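PDB 3MCW: putative hydrolase from Chromobacterium violaceum, which probably acts as a hydrolase of the isochorismatase family, although its substrate and the reaction it performs are not established. Local coordinates for residues F8-L14 / N111-V117; E38-A42 / K79-E83; G30-H34 / A163-H167; L15-M20 / V117-V121; G43-W48 / I187-L191. All coordinates share one frame; numbering follows the deposited sequence. Where two conformers were deposited one is given.

Interaction 1: F8-L14 / N111-V117; sequences FSSDKPL and NGWLELV
E115 meets the 8-14 loop with its carboxylate, a small worked example of a buried acidic group held by main-chain donors. With CG trans to the backbone N (chi1 -174°) and the chain extended, the group, in one of two conformers, reaches two successive N-H groups. OE2 of E115 accepts from S9 N at 3.0 Å, on its syn side and 21° out of the carboxylate plane. S10 N comes from above that plane to E115 OE1 at 3.1 Å. E115 OE2 also lies at the edge of the F8 ring, 3.3 Å from CD1, with ring and carboxylate planes 86° apart. S10 OG accepts in turn from K12 N, making an ST turn. Farther along, the extended side chain of K12 brings NZ within 3.0 Å of N111 O, beside the Schellman motif that G112 forms after helix 104-111.

Backbone pairing then takes over, opening the parallel register of strands 14-18 and 115-121 in the central sheet of this alpha/beta fold. L14 N donates to E115 O at 3.0 Å, and V117 N to L14 O at 2.8 Å. One water donates to both K12 O and E115 O.

Apolar contacts flank the polar core. F8 CE1 touches V117 CG2 at 3.6 Å. L14 CD1 packs 3.5 Å from W113 CE3, across the indole from N111 CB.

Interaction 2: E38-A42 / K79-E83; sequences EQACA and KPEVE
E38 and K79 form a salt bridge that joins helix 37-51 to the short 3-10 turn at 80-81, on one side of the central parallel sheet. E38 OE2 accepts from K79 NZ at 2.7 Å through its anti lone pair, the one away from OE1. Both chains bend to make the meeting: E38 turns at chi2 (82°), while K79 runs out nearly straight and folds only at its last torsion (chi4 -77°).

E81 lies across E38 on its aliphatic side, with E81 CD 3.9 Å from E38 CB. The two carboxylates keep their like charges apart, E38 OE2 and E81 OE2 being 5.3 Å from each other, and the ammonium bonded to E38 would probably offset part of its charge.

Beside this polar group the helix packs its small side chains on the turn. A42 CB rests 3.6 Å from E81 O, and V82 CG1 lies against C41 CB (3.8 Å) and A42 N (3.9 Å).

One shell further out, each charge has a second partner: R32 NH1 also bridges to E38 OE2, and D25 OD1 to K79 NZ. The charges alternate along the row R32, E38, K79, D25. K79 is further tied by its backbone to M20, and the turn that presents it is braced from within, since V82 N donates to K79 O at 3.1 Å.

Interaction 3: G30-H34 / A163-H167; sequences GPRNH and ADEVH
N33 and H34, in the loop that connects strand 14-18 to helix 37-51, rest on the first turn of helix 163-174, an example of a loop seated on a helix with no clear direct hydrogen bond between them. The fit starts at A163, whose CB lies 3.4 Å from N33 N and 3.7 Å from N33 CB.

N33 is the wedge. With CG between its backbone N and carbonyl carbon (chi1 69°), the amide leans over the helix and sets ND2 above one face of the H167 imidazole, 3.4 Å from CG and offset toward the rim. Amide and ring planes stand 64° apart. ND2 also lies over a face of the H34 ring, so the amide nitrogen faces each imidazole. Those rings meet obliquely, their planes at 67°, with H34 CE1 3.3 Å from H167 NE2.

The polar ends are spoken for by other residues: N33 OD1 accepts from T150 N, H34 ND1 bonds C148 O, and H167 is fixed in rotation by E145 at NE2 and T123 at ND1. A water links the segments as well, accepting from H34 N at 2.9 Å and donating to OD2 of D164 in one of its conformers. Behind the loop, R32 NE donates to N33 O at 3.1 Å, almost in the guanidinium plane, while NH2 reaches H34 O; the guanidinium thus holds two carbonyls of its own loop, while NH1 pairs with E38.

Strand 140-149 runs alongside, its F149 touching both N33 and H34, and on the helix's other side E165 forms a salt bridge with R161 of the second subunit.

Interaction 4: L15-M20 / V117-V121; sequences LLLIDM and VVAGV
Strands 15-18 and 117-121 run side by side at 13°, their axes 4.6 Å apart, and L15 to I18 pair in parallel register with V117 to G120. The ladder alternates direction: L16 N donates to V117 O, A119 N to L16 O, I18 N to A119 O and V121 N to I18 O. The first of these, L16 N to V117 O, is the shortest at 2.8 Å.

Side chains fall on two faces. L15, L17, V117 and A119 share one, where L15 CD1 touches V117 CG1 at 3.9 Å and L17 CD2 reaches A119 CB at 4.1 Å. On the other, L16 and V118 lie alongside each other, pointing the same way, and I18 CD1 packs 3.6 Å from V118 CG1. G120, with backbone angles of 145/-152°, lets its CA come within 3.3 Å of I18 O, a pinch in the ladder just before it ends.

Beyond the last rung the chemistry turns polar. A single water donates to both D19 OD2 and V121 O, while D19 OD2 also takes a salt bridge from K93 and a weak bond with S126 OG. Isochorismatase-family enzymes generally place a catalytic aspartate at the end of the first strand and a lysine at the end of another, so D19 with K93, on strand 89-93, is consistent with an active site here.

Interaction 5: G43-W48 / I187-L191; sequences GLLQAW and ILAAL
W48 sets its ring edge against I187 and a face against L191, and following it outward shows how one aromatic side chain can join two helices. From CB, chi1 of -106° lies away from the usual staggered values and swings the ring off helix 37-51 toward helix 184-191. On the six-membered ring CE3 first meets L191 CD1 at 3.9 Å, and CZ3 then comes to 3.6 Å from the same methyl. At the tip, CH2 touches I187 CG2 at 3.7 Å, which lies at the ring edge and in its plane. The second methyl of L191, CD2, meets CZ2 and CH2 and sits over the face as a CH-pi contact, 4.3 Å from the ring centroid and 26° off the normal.

Smaller residues fill in along the helix. L44 CD2 packs on I187 CG2 at 3.8 Å, and A47 CB meets L188 CD2 at 3.5 Å, closer than usual for two carbons.

The short helical segments point the same way, at 12° with axes 11.0 Å apart, and side chains bridge the gap. W48 NE1 donates to P13 O, tying the ring to the start of strand 14-18; L15 of that strand and L55 of strand 55-60 pack against W48, while A144 of strand 140-149 touches both L44 and I187.

How the interactions relate
Interactions 1 and 4 are successive stretches of one strand pair, 14-18 with 115-121, sharing V117, about 15 Å apart between centres. Interaction 5 covers part of the same sheet: besides the W48-P13 bond, F8 CE2 packs 3.7 Å from L191 CD2, and V117 CG2 lies 3.8 Å from W48 CH2. Helix 37-51 serves both interactions 2 and 5. At the other strand end, interaction 2 touches interaction 4, with C41 SG 3.7 Å from A119 CB, and reaches interaction 3 through the R32-E38 bridge. D19, which pairs with K93 at what is probably the active site, lies in interaction 4, whereas interactions 1 and 3 stand on opposite sides of the chain centre, about 29 Å apart between centres.

Interaction 1: F8-L14 / N111-V117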
# COMPACT_ATOMS: atom_id res chain seq x y z
N PHE A 8 16.17 14.44 -12.10
CA PHE A 8 15.33 15.06 -11.10
C PHE A 8 14.67 16.28 -11.68
O PHE A 8 15.27 16.99 -12.48
CB PHE A 8 16.14 15.41 -9.84
CG PHE A 8 16.59 14.22 -9.10
CD1 PHE A 8 15.64 13.41 -8.47
CD2 PHE A 8 17.91 13.85 -9.04
CE1 PHE A 8 15.99 12.27 -7.79
CE2 PHE A 8 18.25 12.67 -8.31
CZ PHE A 8 17.27 11.91 -7.71
N SER A 9 13.41 16.48 -11.30
CA SER A 9 12.65 17.64 -11.75
C SER A 9 12.93 18.86 -10.87
O SER A 9 12.70 19.99 -11.29
CB SER A 9 11.16 17.32 -11.76
OG SER A 9 10.73 16.90 -10.48
N SER A 10 13.41 18.61 -9.65
CA SER A 10 13.75 19.67 -8.70
C SER A 10 15.23 19.64 -8.37
O SER A 10 15.93 18.69 -8.72
CB SER A 10 12.95 19.53 -7.39
OG SER A 10 13.58 18.67 -6.45
N ASP A 11 15.72 20.70 -7.72
CA ASP A 11 17.11 20.78 -7.29
C ASP A 11 17.28 20.35 -5.82
O ASP A 11 18.36 20.50 -5.24
CB ASP A 11 17.73 22.15 -7.54
CG ASP A 11 17.09 23.26 -6.71
OD1 ASP A 11 16.22 23.01 -5.85
OD2 ASP A 11 17.46 24.42 -6.97
N LYS A 12 16.23 19.81 -5.20
CA LYS A 12 16.25 19.46 -3.79
C LYS A 12 15.54 18.16 -3.50
O LYS A 12 14.74 18.08 -2.58
CB LYS A 12 15.71 20.62 -2.93
CG LYS A 12 14.32 21.11 -3.32
CD LYS A 12 13.85 22.28 -2.46
CE LYS A 12 12.48 22.75 -2.90
NZ LYS A 12 11.93 23.91 -2.13
N PRO A 13 15.85 17.07 -4.25
CA PRO A 13 15.23 15.80 -3.93
C PRO A 13 15.60 15.39 -2.51
O PRO A 13 16.74 15.57 -2.06
CB PRO A 13 15.83 14.86 -4.99
CG PRO A 13 17.18 15.46 -5.30
CD PRO A 13 16.93 16.94 -5.25
N LEU A 14 14.65 14.79 -1.82
CA LEU A 14 14.77 14.45 -0.42
C LEU A 14 14.94 12.94 -0.26
O LEU A 14 14.12 12.16 -0.76
CB LEU A 14 13.54 14.96 0.37
CG LEU A 14 13.58 14.71 1.88
CD1 LEU A 14 12.91 15.83 2.66
CD2 LEU A 14 12.96 13.36 2.27
N ASN A 111 8.05 22.85 2.94
CA ASN A 111 9.39 23.11 2.42
C ASN A 111 9.54 22.86 0.93
O ASN A 111 10.63 23.02 0.41
CB ASN A 111 10.40 22.33 3.24
CG ASN A 111 10.50 22.85 4.63
OD1 ASN A 111 11.14 23.86 4.86
ND2 ASN A 111 9.83 22.19 5.58
N GLY A 112 8.45 22.51 0.25
CA GLY A 112 8.49 22.22 -1.16
C GLY A 112 9.25 20.97 -1.54
O GLY A 112 9.73 20.87 -2.66
N TRP A 113 9.34 20.02 -0.60
CA TRP A 113 10.08 18.77 -0.84
C TRP A 113 9.12 17.75 -1.44
O TRP A 113 8.66 16.82 -0.78
CB TRP A 113 10.74 18.26 0.42
CG TRP A 113 11.80 19.18 0.97
CD1 TRP A 113 12.68 19.94 0.24
CD2 TRP A 113 12.09 19.42 2.35
NE1 TRP A 113 13.51 20.63 1.09
CE2 TRP A 113 13.16 20.34 2.39
CE3 TRP A 113 11.55 18.96 3.56
CZ2 TRP A 113 13.68 20.81 3.60
CZ3 TRP A 113 12.07 19.44 4.73
CH2 TRP A 113 13.13 20.36 4.74
N LEU A 114 8.84 17.95 -2.72
CA LEU A 114 7.83 17.16 -3.43
C LEU A 114 8.40 15.96 -4.18
O LEU A 114 7.66 15.09 -4.57
CB LEU A 114 6.98 18.05 -4.36
CG LEU A 114 6.27 19.21 -3.64
CD1 LEU A 114 5.34 19.91 -4.60
CD2 LEU A 114 5.51 18.81 -2.40
N GLU A 115 9.72 15.93 -4.32
CA GLU A 115 10.40 14.83 -4.96
C GLU A 115 11.16 14.05 -3.89
O GLU A 115 11.99 14.60 -3.14
CB GLU A 115 11.29 15.43 -6.05
CG GLU A 115 11.95 14.42 -6.89
CD GLU A 115 12.67 15.02 -8.08
OE1 GLU A 115 13.41 16.02 -7.93
OE2 GLU A 115 12.57 14.46 -9.19
N LEU A 116 10.88 12.76 -3.80
CA LEU A 116 11.40 11.88 -2.76
C LEU A 116 12.20 10.74 -3.39
O LEU A 116 11.80 10.19 -4.41
CB LEU A 116 10.25 11.27 -1.94
CG LEU A 116 9.20 12.26 -1.40
CD1 LEU A 116 8.13 11.52 -0.64
CD2 LEU A 116 9.86 13.35 -0.52
N VAL A 117 13.30 10.38 -2.72
CA VAL A 117 14.10 9.20 -3.07
C VAL A 117 14.02 8.30 -1.87
O VAL A 117 14.44 8.68 -0.77
CB VAL A 117 15.57 9.60 -3.39
CG1 VAL A 117 16.41 8.36 -3.62
CG2 VAL A 117 15.56 10.54 -4.61
O HOH W 1 11.42 18.93 -4.63
O HOH W 2 12.16 17.32 -2.55

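Interaction 2: E38-A42 / K79-E83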
# COMPACT_ATOMS: atom_id res chain seq x y z
N GLU A 38 22.35 -2.31 2.61
CA GLU A 38 22.90 -1.34 3.58
C GLU A 38 23.95 -0.47 2.95
O GLU A 38 24.00 0.72 3.19
CB GLU A 38 23.51 -2.05 4.77
CG GLU A 38 22.52 -2.71 5.74
CD GLU A 38 22.01 -4.10 5.34
OE1 GLU A 38 22.23 -4.58 4.21
OE2 GLU A 38 21.35 -4.69 6.22
N GLN A 39 24.84 -1.09 2.18
CA GLN A 39 25.88 -0.35 1.50
C GLN A 39 25.31 0.60 0.46
O GLN A 39 25.81 1.72 0.30
CB GLN A 39 26.88 -1.32 0.88
CG GLN A 39 27.79 -1.93 1.92
N ALA A 40 24.26 0.20 -0.26
CA ALA A 40 23.63 1.08 -1.24
C ALA A 40 23.02 2.29 -0.52
O ALA A 40 23.17 3.42 -0.93
CB ALA A 40 22.57 0.34 -2.03
N CYS A 41 22.34 2.03 0.60
CA CYS A 41 21.77 3.12 1.43
C CYS A 41 22.86 4.03 1.97
O CYS A 41 22.70 5.25 1.96
CB CYS A 41 20.93 2.61 2.56
SG CYS A 41 19.36 1.87 2.06
N ALA A 42 23.97 3.47 2.44
CA ALA A 42 25.09 4.28 2.95
C ALA A 42 25.64 5.19 1.86
O ALA A 42 25.98 6.32 2.12
CB ALA A 42 26.19 3.39 3.51
N LYS A 79 20.85 0.86 12.23
CA LYS A 79 22.02 0.15 11.75
C LYS A 79 23.18 1.15 11.63
O LYS A 79 22.98 2.30 11.20
CB LYS A 79 21.73 -0.48 10.38
CG LYS A 79 20.79 -1.66 10.47
CD LYS A 79 20.25 -2.01 9.06
CE LYS A 79 19.84 -3.46 9.00
NZ LYS A 79 21.03 -4.38 8.86
N PRO A 80 24.39 0.73 12.00
CA PRO A 80 25.50 1.67 12.00
C PRO A 80 25.80 2.26 10.61
O PRO A 80 26.20 3.42 10.56
CB PRO A 80 26.67 0.82 12.51
CG PRO A 80 26.22 -0.58 12.39
CD PRO A 80 24.77 -0.62 12.45
N GLU A 81 25.50 1.52 9.53
CA GLU A 81 25.75 1.96 8.17
C GLU A 81 25.01 3.24 7.84
O GLU A 81 25.40 3.98 6.94
CB GLU A 81 25.35 0.89 7.13
CG GLU A 81 26.19 -0.35 7.12
CD GLU A 81 25.63 -1.46 7.99
OE1 GLU A 81 24.85 -1.19 8.91
OE2 GLU A 81 26.02 -2.60 7.74
N VAL A 82 23.86 3.43 8.50
CA VAL A 82 22.97 4.54 8.20
C VAL A 82 22.51 5.27 9.46
O VAL A 82 21.45 5.86 9.52
CB VAL A 82 21.76 4.07 7.37
CG1 VAL A 82 22.23 3.67 5.94
CG2 VAL A 82 20.99 2.93 8.05
N GLU A 83 23.38 5.31 10.46
CA GLU A 83 23.03 5.97 11.71
C GLU A 83 22.89 7.48 11.48
O GLU A 83 23.76 8.10 10.86
CB GLU A 83 24.05 5.67 12.83
CG GLU A 83 23.74 6.26 14.22
CD GLU A 83 24.95 6.15 15.16
OE1 GLU A 83 25.86 5.34 14.84
OE2 GLU A 83 24.98 6.86 16.18

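Interaction 3: G30-H34 / A163-H167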
# COMPACT_ATOMS: atom_id res chain seq x y z
N GLY A 30 13.10 -14.36 9.09
CA GLY A 30 13.36 -15.28 8.02
C GLY A 30 14.35 -14.72 7.04
O GLY A 30 14.88 -13.61 7.19
N PRO A 31 14.65 -15.46 5.95
CA PRO A 31 15.71 -15.05 5.04
C PRO A 31 15.36 -13.79 4.26
O PRO A 31 14.21 -13.57 3.89
CB PRO A 31 15.88 -16.27 4.13
CG PRO A 31 15.38 -17.43 4.96
CD PRO A 31 14.22 -16.85 5.71
N ARG A 32 16.41 -13.03 3.96
CA ARG A 32 16.31 -11.77 3.23
C ARG A 32 17.01 -11.84 1.90
O ARG A 32 17.85 -12.70 1.63
CB ARG A 32 16.94 -10.63 4.05
CG ARG A 32 18.44 -10.85 4.37
CD ARG A 32 19.06 -9.66 4.98
NE ARG A 32 19.37 -8.62 4.02
CZ ARG A 32 20.02 -7.50 4.33
NH1 ARG A 32 20.40 -7.28 5.58
NH2 ARG A 32 20.33 -6.60 3.41
N ASN A 33 16.69 -10.90 1.03
CA ASN A 33 17.41 -10.64 -0.20
C ASN A 33 18.35 -9.43 -0.04
O ASN A 33 18.50 -8.86 1.06
CB ASN A 33 16.44 -10.43 -1.39
CG ASN A 33 15.65 -9.15 -1.31
OD1 ASN A 33 15.37 -8.69 -0.24
ND2 ASN A 33 15.32 -8.55 -2.46
N HIS A 34 18.97 -9.06 -1.16
CA HIS A 34 19.77 -7.84 -1.29
C HIS A 34 20.74 -7.62 -0.14
O HIS A 34 20.65 -6.64 0.58
CB HIS A 34 18.89 -6.60 -1.50
CG HIS A 34 18.34 -6.48 -2.87
ND1 HIS A 34 17.62 -5.38 -3.28
CD2 HIS A 34 18.49 -7.26 -3.96
CE1 HIS A 34 17.32 -5.51 -4.55
NE2 HIS A 34 17.86 -6.62 -5.00
N ALA A 163 12.40 -14.07 -0.80
CA ALA A 163 12.48 -12.61 -0.64
C ALA A 163 12.64 -11.97 -2.00
O ALA A 163 12.06 -10.92 -2.26
CB ALA A 163 13.65 -12.26 0.26
N ASP A 164 13.45 -12.54 -2.89
CA ASP A 164 13.61 -12.01 -4.25
C ASP A 164 12.28 -11.91 -4.99
O ASP A 164 11.97 -10.93 -5.65
CB ASP A 164 14.57 -12.87 -5.07
CG ASP A 164 15.99 -12.81 -4.55
OD1 ASP A 164 16.49 -13.89 -4.20
OD2 ASP A 164 16.58 -11.71 -4.48
N GLU A 165 11.48 -12.98 -4.89
CA GLU A 165 10.20 -13.02 -5.57
C GLU A 165 9.23 -12.01 -4.96
O GLU A 165 8.47 -11.36 -5.68
CB GLU A 165 9.62 -14.43 -5.51
CG GLU A 165 10.37 -15.44 -6.37
CD GLU A 165 9.86 -16.85 -6.19
OE1 GLU A 165 9.80 -17.37 -5.07
OE2 GLU A 165 9.49 -17.43 -7.22
N VAL A 166 9.21 -11.91 -3.64
CA VAL A 166 8.36 -10.94 -2.94
C VAL A 166 8.72 -9.53 -3.38
O VAL A 166 7.85 -8.72 -3.70
CB VAL A 166 8.47 -11.13 -1.41
CG1 VAL A 166 7.74 -10.02 -0.66
CG2 VAL A 166 7.99 -12.52 -0.99
N HIS A 167 10.01 -9.24 -3.37
CA HIS A 167 10.54 -7.95 -3.80
C HIS A 167 10.11 -7.65 -5.23
O HIS A 167 9.64 -6.56 -5.53
CB HIS A 167 12.08 -8.01 -3.66
CG HIS A 167 12.83 -6.75 -3.92
ND1 HIS A 167 13.18 -5.85 -2.93
CD2 HIS A 167 13.42 -6.34 -5.06
CE1 HIS A 167 13.91 -4.90 -3.51
NE2 HIS A 167 14.07 -5.16 -4.79
O HOH W 3 19.14 -10.80 -3.53

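Interaction 4: L15-M20 / V117-V121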
# COMPACT_ATOMS: atom_id res chain seq x y z
N LEU A 15 15.97 12.54 0.48
CA LEU A 15 16.25 11.11 0.77
C LEU A 15 15.50 10.70 2.00
O LEU A 15 15.66 11.30 3.07
CB LEU A 15 17.75 10.92 0.99
CG LEU A 15 18.19 9.47 1.23
CD1 LEU A 15 17.96 8.58 0.00
CD2 LEU A 15 19.68 9.46 1.61
N LEU A 16 14.64 9.69 1.85
CA LEU A 16 13.79 9.16 2.89
C LEU A 16 14.19 7.72 3.17
O LEU A 16 13.95 6.84 2.32
CB LEU A 16 12.32 9.23 2.44
CG LEU A 16 11.28 8.95 3.51
CD1 LEU A 16 11.23 10.06 4.53
CD2 LEU A 16 9.90 8.77 2.85
N LEU A 17 14.88 7.49 4.28
CA LEU A 17 15.40 6.16 4.66
C LEU A 17 14.48 5.53 5.68
O LEU A 17 14.31 6.08 6.76
CB LEU A 17 16.82 6.29 5.22
CG LEU A 17 17.88 6.73 4.23
CD1 LEU A 17 19.25 6.85 4.94
CD2 LEU A 17 17.96 5.81 3.04
N ILE A 18 13.92 4.37 5.35
CA ILE A 18 12.85 3.77 6.14
C ILE A 18 13.31 2.58 6.97
O ILE A 18 13.67 1.53 6.45
CB ILE A 18 11.67 3.43 5.23
CG1 ILE A 18 11.11 4.72 4.60
CG2 ILE A 18 10.62 2.57 6.00
CD1 ILE A 18 10.06 4.43 3.53
N ASP A 19 13.25 2.77 8.28
CA ASP A 19 13.27 1.70 9.25
C ASP A 19 14.51 0.80 9.22
O ASP A 19 14.44 -0.38 9.52
CB ASP A 19 12.00 0.83 9.15
CG ASP A 19 10.72 1.56 9.44
OD1 ASP A 19 10.72 2.73 9.82
OD2 ASP A 19 9.64 0.92 9.22
N MSE A 20 15.66 1.39 8.92
CA MSE A 20 16.92 0.65 8.81
C MSE A 20 17.53 0.49 10.19
O MSE A 20 18.55 1.09 10.52
CB MSE A 20 17.85 1.34 7.82
CG MSE A 20 17.37 1.17 6.40
SE MSE A 20 17.54 -0.66 5.74
CE MSE A 20 19.47 -0.29 5.31
N VAL A 117 13.30 10.38 -2.72
CA VAL A 117 14.10 9.20 -3.07
C VAL A 117 14.02 8.30 -1.87
O VAL A 117 14.44 8.68 -0.77
CB VAL A 117 15.57 9.60 -3.39
CG1 VAL A 117 16.41 8.36 -3.62
CG2 VAL A 117 15.56 10.54 -4.61
N VAL A 118 13.46 7.11 -2.04
CA VAL A 118 13.11 6.24 -0.93
C VAL A 118 13.94 4.97 -0.96
O VAL A 118 14.13 4.34 -2.01
CB VAL A 118 11.60 5.86 -0.96
CG1 VAL A 118 11.23 4.94 0.12
CG2 VAL A 118 10.74 7.16 -0.91
N ALA A 119 14.37 4.55 0.23
CA ALA A 119 15.04 3.24 0.39
C ALA A 119 14.78 2.78 1.79
O ALA A 119 14.44 3.56 2.66
CB ALA A 119 16.54 3.34 0.11
N GLY A 120 14.92 1.48 2.04
CA GLY A 120 14.83 0.94 3.38
C GLY A 120 14.19 -0.44 3.40
O GLY A 120 14.28 -1.20 2.43
N VAL A 121 13.56 -0.75 4.52
CA VAL A 121 13.12 -2.11 4.77
C VAL A 121 11.75 -2.08 5.45
O VAL A 121 11.48 -1.20 6.30
CB VAL A 121 14.18 -2.86 5.62
CG1 VAL A 121 14.39 -2.14 6.98
CG2 VAL A 121 13.82 -4.34 5.82
O HOH W 4 10.28 -1.63 8.69

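Interaction 5: G43-W48 / I187-L191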
# COMPACT_ATOMS: atom_id res chain seq x y z
N GLY A 43 25.72 4.68 0.63
CA GLY A 43 26.21 5.48 -0.49
C GLY A 43 25.28 6.65 -0.79
O GLY A 43 25.73 7.76 -1.06
N LEU A 44 23.98 6.41 -0.74
CA LEU A 44 23.01 7.47 -0.96
C LEU A 44 23.12 8.51 0.18
O LEU A 44 23.17 9.71 -0.07
CB LEU A 44 21.59 6.93 -1.03
CG LEU A 44 21.26 6.08 -2.25
CD1 LEU A 44 19.90 5.39 -2.03
CD2 LEU A 44 21.27 6.91 -3.50
N LEU A 45 23.18 8.04 1.42
CA LEU A 45 23.22 8.92 2.60
C LEU A 45 24.47 9.79 2.56
O LEU A 45 24.41 10.98 2.81
CB LEU A 45 23.17 8.06 3.86
CG LEU A 45 23.20 8.77 5.21
CD1 LEU A 45 22.11 9.84 5.28
CD2 LEU A 45 23.14 7.75 6.33
N GLN A 46 25.62 9.20 2.23
CA GLN A 46 26.86 9.96 2.15
C GLN A 46 26.80 11.03 1.07
O GLN A 46 27.26 12.15 1.27
CB GLN A 46 28.06 9.07 1.90
CG GLN A 46 29.39 9.85 2.05
CD GLN A 46 30.61 9.06 1.69
OE1 GLN A 46 31.52 8.89 2.49
NE2 GLN A 46 30.65 8.59 0.47
N ALA A 47 26.23 10.69 -0.10
CA ALA A 47 26.08 11.65 -1.16
C ALA A 47 25.16 12.80 -0.76
O ALA A 47 25.45 13.97 -1.07
CB ALA A 47 25.61 10.99 -2.42
N TRP A 48 24.04 12.48 -0.11
CA TRP A 48 23.11 13.50 0.35
C TRP A 48 23.79 14.43 1.33
O TRP A 48 23.61 15.66 1.26
CB TRP A 48 21.82 12.88 0.90
CG TRP A 48 20.64 13.03 -0.02
CD1 TRP A 48 19.64 13.93 0.15
CD2 TRP A 48 20.35 12.33 -1.23
NE1 TRP A 48 18.75 13.85 -0.89
CE2 TRP A 48 19.17 12.89 -1.76
CE3 TRP A 48 20.94 11.25 -1.93
CZ2 TRP A 48 18.56 12.41 -2.92
CZ3 TRP A 48 20.37 10.81 -3.11
CH2 TRP A 48 19.16 11.38 -3.58
N ILE A 187 20.49 7.17 -9.56
CA ILE A 187 20.16 8.29 -8.69
C ILE A 187 21.42 9.16 -8.46
O ILE A 187 21.39 10.39 -8.56
CB ILE A 187 19.58 7.77 -7.37
CG1 ILE A 187 18.17 7.22 -7.59
CG2 ILE A 187 19.60 8.90 -6.33
CD1 ILE A 187 17.72 6.22 -6.55
N LEU A 188 22.54 8.52 -8.15
CA LEU A 188 23.78 9.24 -7.87
C LEU A 188 24.23 9.98 -9.10
O LEU A 188 24.70 11.12 -8.99
CB LEU A 188 24.85 8.28 -7.36
CG LEU A 188 24.60 7.68 -5.97
CD1 LEU A 188 25.63 6.56 -5.70
CD2 LEU A 188 24.61 8.76 -4.88
N ALA A 189 24.09 9.37 -10.28
CA ALA A 189 24.44 10.06 -11.52
C ALA A 189 23.53 11.27 -11.73
O ALA A 189 23.98 12.35 -12.13
CB ALA A 189 24.35 9.10 -12.69
N ALA A 190 22.24 11.11 -11.44
CA ALA A 190 21.28 12.20 -11.64
C ALA A 190 21.57 13.39 -10.72
O ALA A 190 21.37 14.56 -11.13
CB ALA A 190 19.85 11.70 -11.42
N LEU A 191 22.07 13.14 -9.51
CA LEU A 191 22.45 14.24 -8.63
C LEU A 191 23.49 15.16 -9.27
O LEU A 191 23.43 16.36 -9.12
CB LEU A 191 23.00 13.74 -7.32
CG LEU A 191 22.05 13.02 -6.38
CD1 LEU A 191 22.77 12.56 -5.13
CD2 LEU A 191 20.84 13.90 -6.03